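Local coordinates for NEQ263 (Nanoarchaeum equitans Kin4-M, PDB 5BN4), which is a B-type subunit of the archaeal ATP synthase family that binds adenine nucleotide and probably takes part in proton-coupled ATP synthesis, at residues B[26-31]-B[42-47]; B[158-163]-B[223-228]; B[370-375]-B[408-413]. All blocks are in the same frame, centred on the assembly; numbering follows the deposited sequence.

Following the chain from its N terminus, contact 1 comes first: residues 26-31 and 42-47 close the beta hairpin of strands 28-34 and 38-43 in the N-terminal sheet. Contact 2 then joins 158-163 to 223-228, two neighbouring parallel strands of the nucleotide-binding domain, and closes a loop that runs through strand 185-190 and two helices. Contact 3 closes the loop through helix 394-407, bringing helix 369-384 against the turn that follows it in the C-terminal domain. The three loops follow one another, none nested and none crossed. The centres of contacts 1 and 2 lie about 22 Å apart, those of 2 and 3 about 41 Å, and contacts 1 and 3 fall on opposite sides of the chain's centre.

Contact 1: B[26-31]-B[42-47]; sequences ETKAIV and LLFDYY
Phe44 lays one face of its ring over the CB methylene of Lys28 where the antiparallel hairpin of strands 28-34 and 38-43, part of the N-terminal six-stranded sheet, runs out into loop. The Lys28 CB atom stands 3.6 Å from the centroid of the Phe44 ring and only 7° off its normal, a CH-pi contact; the rest of the lysine chain extends away past the ring. Ile30 reaches the same ring from another direction, CG1 lying 3.6 Å from Phe44 CE1. Ile30 CG1 is placed there by standing beside the backbone N and anti to the carbonyl carbon (chi1 -55°), and the next torsion (chi2 -66°) turns CD1 to the ring as well, touching CE1 and CZ. Phe44 stacks as well on Phe77, so an alanine here would probably leave the Lys28 methylene and the Ile30 branch without their aromatic partner and that stack undone.

Next to the ring along the strands, the backbones pair: Ile30 and Leu42 exchange both of their N-H...O bonds, while Ala29 and Leu43 form the adjoining non-hydrogen-bonded pair with side chains on the other face of the sheet. Ile30 and Leu42 both lean on Ile197 of helix 196-215, joining the N-terminal sheet to the nucleotide-binding domain. Phe44 N continues the pairing, donating to Lys28 O. At the far end Thr27 splits its two branches. Its CG2 methyl rests 3.6 Å from Tyr47 CD1, whereas its hydroxyl OG1 donates to Asp45 OD1 at 2.6 Å, nearly in line with the carboxylate C-O bond.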
loop_
_atom_site.group_PDB
_atom_site.type_symbol
_atom_site.label_atom_id
_atom_site.label_comp_id
_atom_site.label_asym_id
_atom_site.label_seq_id
_atom_site.Cartn_x
_atom_site.Cartn_y
_atom_site.Cartn_z
ATOM N N GLU B 26 -35.533 -22.884 19.626
ATOM C CA GLU B 26 -36.020 -21.529 19.857
ATOM C C GLU B 26 -35.768 -20.617 18.661
ATOM O O GLU B 26 -36.666 -19.902 18.215
ATOM C CB GLU B 26 -35.382 -20.935 21.118
ATOM C CG GLU B 26 -35.169 -19.417 21.087
ATOM C CD GLU B 26 -36.436 -18.612 21.342
ATOM O OE1 GLU B 26 -37.515 -18.993 20.839
ATOM O OE2 GLU B 26 -36.351 -17.587 22.052
ATOM N N THR B 27 -34.547 -20.654 18.140
ATOM C CA THR B 27 -34.134 -19.709 17.109
ATOM C C THR B 27 -34.284 -20.255 15.692
ATOM O O THR B 27 -34.485 -21.453 15.488
ATOM C CB THR B 27 -32.675 -19.265 17.314
ATOM O OG1 THR B 27 -32.370 -18.193 16.413
ATOM C CG2 THR B 27 -31.724 -20.424 17.064
ATOM N N LYS B 28 -34.187 -19.355 14.719
ATOM C CA LYS B 28 -34.225 -19.726 13.312
ATOM C C LYS B 28 -32.838 -19.555 12.706
ATOM O O LYS B 28 -31.883 -19.224 13.410
ATOM C CB LYS B 28 -35.233 -18.861 12.554
ATOM C CG LYS B 28 -36.642 -18.888 13.125
ATOM C CD LYS B 28 -37.565 -17.969 12.340
ATOM C CE LYS B 28 -38.963 -17.936 12.936
ATOM N NZ LYS B 28 -39.855 -17.004 12.188
ATOM N N ALA B 29 -32.733 -19.768 11.399
ATOM C CA ALA B 29 -31.458 -19.628 10.706
ATOM C C ALA B 29 -31.660 -19.434 9.210
ATOM O O ALA B 29 -32.674 -19.851 8.652
ATOM C CB ALA B 29 -30.574 -20.839 10.969
ATOM N N ILE B 30 -30.689 -18.797 8.565
ATOM C CA ILE B 30 -30.739 -18.581 7.126
ATOM C C ILE B 30 -29.599 -19.314 6.435
ATOM O O ILE B 30 -28.430 -19.107 6.762
ATOM C CB ILE B 30 -30.638 -17.087 6.771
ATOM C CG1 ILE B 30 -31.719 -16.287 7.496
ATOM C CG2 ILE B 30 -30.755 -16.892 5.267
ATOM C CD1 ILE B 30 -33.119 -16.617 7.044
ATOM N N VAL B 31 -29.945 -20.171 5.482
ATOM C CA VAL B 31 -28.949 -20.874 4.684
ATOM C C VAL B 31 -28.274 -19.905 3.717
ATOM O O VAL B 31 -28.929 -19.324 2.850
ATOM C CB VAL B 31 -29.582 -22.032 3.895
ATOM C CG1 VAL B 31 -28.558 -22.669 2.963
ATOM C CG2 VAL B 31 -30.165 -23.064 4.851
ATOM N N LEU B 42 -26.698 -19.151 9.121
ATOM C CA LEU B 42 -26.454 -18.145 10.145
ATOM C C LEU B 42 -27.587 -18.106 11.161
ATOM O O LEU B 42 -28.749 -17.931 10.798
ATOM C CB LEU B 42 -26.287 -16.767 9.505
ATOM C CG LEU B 42 -24.870 -16.366 9.097
ATOM C CD1 LEU B 42 -24.900 -15.140 8.201
ATOM C CD2 LEU B 42 -24.038 -16.100 10.336
ATOM N N LEU B 43 -27.241 -18.264 12.434
ATOM C CA LEU B 43 -28.222 -18.204 13.512
ATOM C C LEU B 43 -28.797 -16.800 13.653
ATOM O O LEU B 43 -28.106 -15.809 13.416
ATOM C CB LEU B 43 -27.588 -18.634 14.835
ATOM C CG LEU B 43 -26.976 -20.036 14.858
ATOM C CD1 LEU B 43 -26.318 -20.307 16.200
ATOM C CD2 LEU B 43 -28.035 -21.082 14.548
ATOM N N PHE B 44 -30.065 -16.724 14.042
ATOM C CA PHE B 44 -30.732 -15.441 14.235
ATOM C C PHE B 44 -30.183 -14.705 15.450
ATOM O O PHE B 44 -30.199 -13.475 15.498
ATOM C CB PHE B 44 -32.242 -15.638 14.383
ATOM C CG PHE B 44 -32.982 -15.653 13.076
ATOM C CD1 PHE B 44 -32.470 -16.330 11.981
ATOM C CD2 PHE B 44 -34.197 -14.999 12.946
ATOM C CE1 PHE B 44 -33.151 -16.348 10.780
ATOM C CE2 PHE B 44 -34.883 -15.015 11.746
ATOM C CZ PHE B 44 -34.358 -15.690 10.662
ATOM N N ASP B 45 -29.697 -15.464 16.428
ATOM C CA ASP B 45 -29.151 -14.884 17.651
ATOM C C ASP B 45 -28.283 -15.885 18.408
ATOM O O ASP B 45 -27.864 -16.902 17.854
ATOM C CB ASP B 45 -30.277 -14.368 18.551
ATOM C CG ASP B 45 -31.364 -15.400 18.774
ATOM O OD1 ASP B 45 -31.437 -16.364 17.984
ATOM O OD2 ASP B 45 -32.152 -15.243 19.732
ATOM N N TYR B 46 -28.017 -15.586 19.675
ATOM C CA TYR B 46 -27.197 -16.454 20.512
ATOM C C TYR B 46 -27.923 -17.760 20.827
ATOM O O TYR B 46 -28.979 -17.758 21.459
ATOM C CB TYR B 46 -26.797 -15.731 21.801
ATOM C CG TYR B 46 -26.063 -16.599 22.800
ATOM C CD1 TYR B 46 -24.844 -17.182 22.480
ATOM C CD2 TYR B 46 -26.582 -16.823 24.067
ATOM C CE1 TYR B 46 -24.167 -17.973 23.392
ATOM C CE2 TYR B 46 -25.916 -17.610 24.986
ATOM C CZ TYR B 46 -24.708 -18.183 24.642
ATOM O OH TYR B 46 -24.041 -18.969 25.554
ATOM N N TYR B 47 -27.350 -18.871 20.375
ATOM C CA TYR B 47 -27.959 -20.182 20.573
ATOM C C TYR B 47 -26.974 -21.157 21.212
ATOM O O TYR B 47 -25.853 -21.329 20.731
ATOM C CB TYR B 47 -28.479 -20.736 19.246
ATOM C CG TYR B 47 -29.198 -22.060 19.368
ATOM C CD1 TYR B 47 -30.455 -22.140 19.952
ATOM C CD2 TYR B 47 -28.624 -23.231 18.890
ATOM C CE1 TYR B 47 -31.117 -23.348 20.065
ATOM C CE2 TYR B 47 -29.278 -24.443 18.995
ATOM C CZ TYR B 47 -30.524 -24.497 19.584
ATOM O OH TYR B 47 -31.179 -25.702 19.692
#

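Contact 2: B[158-163]-B[223-228]; sequences IFAAIG and VLMLDM
Ile162 O is gripped twice, by Asp227 N at 3.3 Å across the contact and by the ND2 of Asn230 in the following helix. It closes a run of parallel pairing from Ile158 beside Val223 onward. Leu224 N donates to Ile158 O at 2.8 Å and Leu224 O accepts from Ala160 N; Leu226 N then reaches Ala160 O, and Leu226 O accepts from Ile162 N.

The side chains alternate between faces. Ala160 CB meets Met225 CB at 3.9 Å on the face covered by helix 196-215. On the other face Phe159 crosses Leu224 at about a right angle, CD1 lying 4.2 Å from Leu224 CB, and its ring stacks on Phe172. At the end of the pairing, Ile162 CD1 packs 4.1 Å from the SD of Met228, whose doubly bent chain brings the sulfur back toward the strand.

Asp227 follows a cis peptide bond and N-caps helix 228-241, OD1 accepting from Thr229 N while OD2 bonds Thr281 OG1. Adjacent buried parallel strands, one of them a hydrophobic run ending in an aspartate, are the arrangement of the P-loop NTPase core, and strand 220-226 probably corresponds to its Walker B strand.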
loop_
_atom_site.group_PDB
_atom_site.type_symbol
_atom_site.label_atom_id
_atom_site.label_comp_id
_atom_site.label_asym_id
_atom_site.label_seq_id
_atom_site.Cartn_x
_atom_site.Cartn_y
_atom_site.Cartn_z
ATOM N N ILE B 158 -39.586 5.884 8.359
ATOM C CA ILE B 158 -39.050 4.578 8.716
ATOM C C ILE B 158 -37.570 4.712 9.056
ATOM O O ILE B 158 -36.790 5.256 8.273
ATOM C CB ILE B 158 -39.259 3.543 7.592
ATOM C CG1 ILE B 158 -40.754 3.350 7.323
ATOM C CG2 ILE B 158 -38.617 2.217 7.959
ATOM C CD1 ILE B 158 -41.055 2.328 6.250
ATOM N N PHE B 159 -37.191 4.232 10.235
ATOM C CA PHE B 159 -35.811 4.330 10.694
ATOM C C PHE B 159 -35.193 2.949 10.873
ATOM O O PHE B 159 -35.615 2.173 11.730
ATOM C CB PHE B 159 -35.741 5.124 12.002
ATOM C CG PHE B 159 -34.370 5.170 12.618
ATOM C CD1 PHE B 159 -33.272 5.570 11.872
ATOM C CD2 PHE B 159 -34.183 4.828 13.949
ATOM C CE1 PHE B 159 -32.009 5.616 12.436
ATOM C CE2 PHE B 159 -32.925 4.873 14.523
ATOM C CZ PHE B 159 -31.835 5.267 13.765
ATOM N N ALA B 160 -34.195 2.645 10.049
ATOM C CA ALA B 160 -33.488 1.377 10.147
ATOM C C ALA B 160 -32.166 1.570 10.875
ATOM O O ALA B 160 -31.211 2.103 10.311
ATOM C CB ALA B 160 -33.254 0.787 8.767
ATOM N N ALA B 161 -32.125 1.143 12.135
ATOM C CA ALA B 161 -30.915 1.243 12.945
ATOM C C ALA B 161 -30.035 0.017 12.733
ATOM O O ALA B 161 -30.439 -1.105 13.035
ATOM C CB ALA B 161 -31.272 1.393 14.410
ATOM N N ILE B 162 -28.830 0.237 12.219
ATOM C CA ILE B 162 -27.940 -0.864 11.874
ATOM C C ILE B 162 -26.678 -0.879 12.731
ATOM O O ILE B 162 -25.722 -0.152 12.458
ATOM C CB ILE B 162 -27.540 -0.807 10.388
ATOM C CG1 ILE B 162 -28.780 -0.628 9.509
ATOM C CG2 ILE B 162 -26.773 -2.058 9.995
ATOM C CD1 ILE B 162 -28.466 -0.428 8.047
ATOM N N GLY B 163 -26.686 -1.706 13.772
ATOM C CA GLY B 163 -25.515 -1.914 14.606
ATOM C C GLY B 163 -25.106 -0.726 15.459
ATOM O O GLY B 163 -24.053 -0.749 16.096
ATOM N N VAL B 223 -37.391 7.277 4.448
ATOM C CA VAL B 223 -36.596 6.241 5.094
ATOM C C VAL B 223 -35.209 6.753 5.476
ATOM O O VAL B 223 -34.501 7.336 4.656
ATOM C CB VAL B 223 -36.446 5.001 4.193
ATOM C CG1 VAL B 223 -35.706 3.896 4.933
ATOM C CG2 VAL B 223 -37.811 4.515 3.729
ATOM N N LEU B 224 -34.837 6.534 6.734
ATOM C CA LEU B 224 -33.509 6.880 7.224
ATOM C C LEU B 224 -32.802 5.612 7.685
ATOM O O LEU B 224 -33.411 4.767 8.343
ATOM C CB LEU B 224 -33.617 7.849 8.400
ATOM C CG LEU B 224 -34.483 9.092 8.201
ATOM C CD1 LEU B 224 -34.627 9.845 9.512
ATOM C CD2 LEU B 224 -33.886 9.990 7.133
ATOM N N MET B 225 -31.525 5.470 7.343
ATOM C CA MET B 225 -30.747 4.331 7.832
ATOM C C MET B 225 -29.323 4.691 8.240
ATOM O O MET B 225 -28.711 5.603 7.683
ATOM C CB MET B 225 -30.765 3.160 6.842
ATOM C CG MET B 225 -30.499 3.519 5.395
ATOM S SD MET B 225 -30.678 2.067 4.338
ATOM C CE MET B 225 -32.372 1.599 4.687
ATOM N N LEU B 226 -28.813 3.950 9.220
ATOM C CA LEU B 226 -27.545 4.245 9.875
ATOM C C LEU B 226 -27.176 3.046 10.743
ATOM O O LEU B 226 -28.036 2.509 11.441
ATOM C CB LEU B 226 -27.712 5.482 10.759
ATOM C CG LEU B 226 -26.601 5.871 11.735
ATOM C CD1 LEU B 226 -25.459 6.564 11.014
ATOM C CD2 LEU B 226 -27.156 6.753 12.843
ATOM N N ASP B 227 -25.916 2.613 10.717
ATOM C CA ASP B 227 -24.844 3.226 9.941
ATOM C C ASP B 227 -24.482 2.296 8.791
ATOM O O ASP B 227 -24.301 1.094 8.992
ATOM C CB ASP B 227 -23.625 3.436 10.849
ATOM C CG ASP B 227 -22.529 4.271 10.202
ATOM O OD1 ASP B 227 -22.208 4.044 9.018
ATOM O OD2 ASP B 227 -21.977 5.153 10.894
ATOM N N MET B 228 -24.367 2.850 7.588
ATOM C CA MET B 228 -24.059 2.039 6.413
ATOM C C MET B 228 -22.667 1.417 6.485
ATOM O O MET B 228 -22.399 0.399 5.844
ATOM C CB MET B 228 -24.222 2.848 5.123
ATOM C CG MET B 228 -25.653 3.293 4.855
ATOM S SD MET B 228 -26.857 1.973 5.119
ATOM C CE MET B 228 -26.300 0.739 3.944
#

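Contact 3: B[370-375]-B[408-413]; sequences KAYLKF and SGLPYS
Leu410 wedges its forked end against helix 369-384, and the two methyls divide the work. CD2 meets Ala371 CB at 3.8 Å, while CD1 reaches both aromatic rings of the helix, Tyr372 and Phe375. It lies over one face of Tyr372, offset toward the rim and 4.2 Å from CE1 of that ring. The Leu410 and Phe375 side chains cross at about a right angle, CD1 to CD1 4.0 Å. Leu410 CG stands anti to its own carbonyl carbon (chi1 -58°), which directs the fork at the helix.

Ser408 fills the neighbouring position on the same helical surface. Its carbonyl O touches Ala371 CB at 3.3 Å, and its OG lies near the plane of the Phe375 ring, at the edge, and 3.6 Å from Phe375 CB. That hydroxyl is already committed to Ile404 O in the preceding helix and makes no bond to Phe375 N, which is held by Ala371 O. Between Ser408 and Leu410 the chain turns through Gly409, the positive-phi residue (phi 75°) of a Schellman motif that ends helix 394-407; the turn lets Ser408 and Leu410 both face helix 369-384.

The other side is looser. Lys374 offers only its methylenes, CG passing 3.7 Å from Ser408 OG, before the chain bends away to a salt bridge with Glu377. From Pro411 onward the segment leaves the helix and runs exposed. Within the C-terminal domain, then, the join rests on apolar contact: the Leu410 methyls lie against Ala371 and the rings of Tyr372 and Phe375, while the Ser408 hydroxyl and Lys374 ammonium find polar partners elsewhere.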
loop_
_atom_site.group_PDB
_atom_site.type_symbol
_atom_site.label_atom_id
_atom_site.label_comp_id
_atom_site.label_asym_id
_atom_site.label_seq_id
_atom_site.Cartn_x
_atom_site.Cartn_y
_atom_site.Cartn_z
ATOM N N LYS B 370 -10.787 40.290 -0.781
ATOM C CA LYS B 370 -11.172 40.437 0.616
ATOM C C LYS B 370 -12.690 40.511 0.708
ATOM O O LYS B 370 -13.272 40.309 1.775
ATOM C CB LYS B 370 -10.536 41.680 1.242
ATOM C CG LYS B 370 -11.089 42.998 0.728
ATOM C CD LYS B 370 -10.833 44.118 1.724
ATOM C CE LYS B 370 -11.518 43.835 3.055
ATOM N NZ LYS B 370 -11.275 44.909 4.058
ATOM N N ALA B 371 -13.327 40.803 -0.423
ATOM C CA ALA B 371 -14.781 40.816 -0.506
ATOM C C ALA B 371 -15.312 39.388 -0.481
ATOM O O ALA B 371 -16.227 39.069 0.279
ATOM C CB ALA B 371 -15.236 41.531 -1.767
ATOM N N TYR B 372 -14.731 38.533 -1.319
ATOM C CA TYR B 372 -15.096 37.122 -1.348
ATOM C C TYR B 372 -14.671 36.425 -0.062
ATOM O O TYR B 372 -15.313 35.473 0.379
ATOM C CB TYR B 372 -14.482 36.428 -2.567
ATOM C CG TYR B 372 -15.223 36.705 -3.856
ATOM C CD1 TYR B 372 -16.312 35.932 -4.230
ATOM C CD2 TYR B 372 -14.838 37.741 -4.693
ATOM C CE1 TYR B 372 -16.996 36.182 -5.404
ATOM C CE2 TYR B 372 -15.515 38.000 -5.869
ATOM C CZ TYR B 372 -16.592 37.216 -6.220
ATOM O OH TYR B 372 -17.272 37.466 -7.390
ATOM N N LEU B 373 -13.588 36.909 0.536
ATOM C CA LEU B 373 -13.125 36.399 1.819
ATOM C C LEU B 373 -14.152 36.704 2.902
ATOM O O LEU B 373 -14.474 35.850 3.728
ATOM C CB LEU B 373 -11.782 37.028 2.187
ATOM C CG LEU B 373 -11.138 36.540 3.485
ATOM C CD1 LEU B 373 -10.583 35.132 3.316
ATOM C CD2 LEU B 373 -10.054 37.503 3.940
ATOM N N LYS B 374 -14.660 37.933 2.892
ATOM C CA LYS B 374 -15.701 38.340 3.826
ATOM C C LYS B 374 -16.968 37.538 3.572
ATOM O O LYS B 374 -17.668 37.148 4.506
ATOM C CB LYS B 374 -15.997 39.836 3.684
ATOM C CG LYS B 374 -17.149 40.349 4.548
ATOM C CD LYS B 374 -16.695 40.729 5.957
ATOM C CE LYS B 374 -16.778 39.560 6.933
ATOM N NZ LYS B 374 -16.322 39.938 8.302
ATOM N N PHE B 375 -17.250 37.292 2.296
ATOM C CA PHE B 375 -18.431 36.539 1.898
ATOM C C PHE B 375 -18.405 35.126 2.469
ATOM O O PHE B 375 -19.382 34.671 3.064
ATOM C CB PHE B 375 -18.550 36.492 0.371
ATOM C CG PHE B 375 -19.733 35.706 -0.118
ATOM C CD1 PHE B 375 -20.986 36.288 -0.178
ATOM C CD2 PHE B 375 -19.591 34.387 -0.515
ATOM C CE1 PHE B 375 -22.079 35.567 -0.623
ATOM C CE2 PHE B 375 -20.678 33.661 -0.959
ATOM C CZ PHE B 375 -21.923 34.252 -1.015
ATOM N N SER B 408 -20.667 42.177 2.055
ATOM C CA SER B 408 -19.376 41.835 1.470
ATOM C C SER B 408 -18.998 42.761 0.319
ATOM O O SER B 408 -17.911 42.647 -0.247
ATOM C CB SER B 408 -19.381 40.383 0.991
ATOM O OG SER B 408 -19.742 39.505 2.042
ATOM N N GLY B 409 -19.898 43.677 -0.028
ATOM C CA GLY B 409 -19.651 44.606 -1.115
ATOM C C GLY B 409 -19.789 43.948 -2.474
ATOM O O GLY B 409 -19.181 44.381 -3.453
ATOM N N LEU B 410 -20.592 42.892 -2.528
ATOM C CA LEU B 410 -20.855 42.182 -3.773
ATOM C C LEU B 410 -22.253 42.531 -4.278
ATOM O O LEU B 410 -23.108 42.943 -3.494
ATOM C CB LEU B 410 -20.720 40.672 -3.556
ATOM C CG LEU B 410 -19.360 40.201 -3.033
ATOM C CD1 LEU B 410 -19.328 38.687 -2.914
ATOM C CD2 LEU B 410 -18.234 40.699 -3.928
ATOM N N PRO B 411 -22.484 42.387 -5.594
ATOM C CA PRO B 411 -23.795 42.692 -6.180
ATOM C C PRO B 411 -24.928 41.881 -5.553
ATOM O O PRO B 411 -24.863 40.652 -5.521
ATOM C CB PRO B 411 -23.616 42.295 -7.648
ATOM C CG PRO B 411 -22.162 42.466 -7.901
ATOM C CD PRO B 411 -21.483 42.061 -6.626
ATOM N N TYR B 412 -25.952 42.572 -5.058
ATOM C CA TYR B 412 -27.106 41.913 -4.454
ATOM C C TYR B 412 -28.414 42.378 -5.093
ATOM O O TYR B 412 -28.471 43.442 -5.710
ATOM C CB TYR B 412 -27.134 42.138 -2.937
ATOM C CG TYR B 412 -27.266 43.587 -2.513
ATOM C CD1 TYR B 412 -26.156 44.421 -2.462
ATOM C CD2 TYR B 412 -28.499 44.115 -2.150
ATOM C CE1 TYR B 412 -26.271 45.744 -2.071
ATOM C CE2 TYR B 412 -28.625 45.437 -1.758
ATOM C CZ TYR B 412 -27.508 46.246 -1.720
ATOM O OH TYR B 412 -27.628 47.561 -1.331
ATOM N N SER B 413 -29.460 41.573 -4.942
ATOM C CA SER B 413 -30.753 41.874 -5.546
ATOM C C SER B 413 -31.716 42.503 -4.543
ATOM O O SER B 413 -32.088 41.877 -3.551
ATOM C CB SER B 413 -31.370 40.607 -6.143
ATOM O OG SER B 413 -32.622 40.884 -6.746
#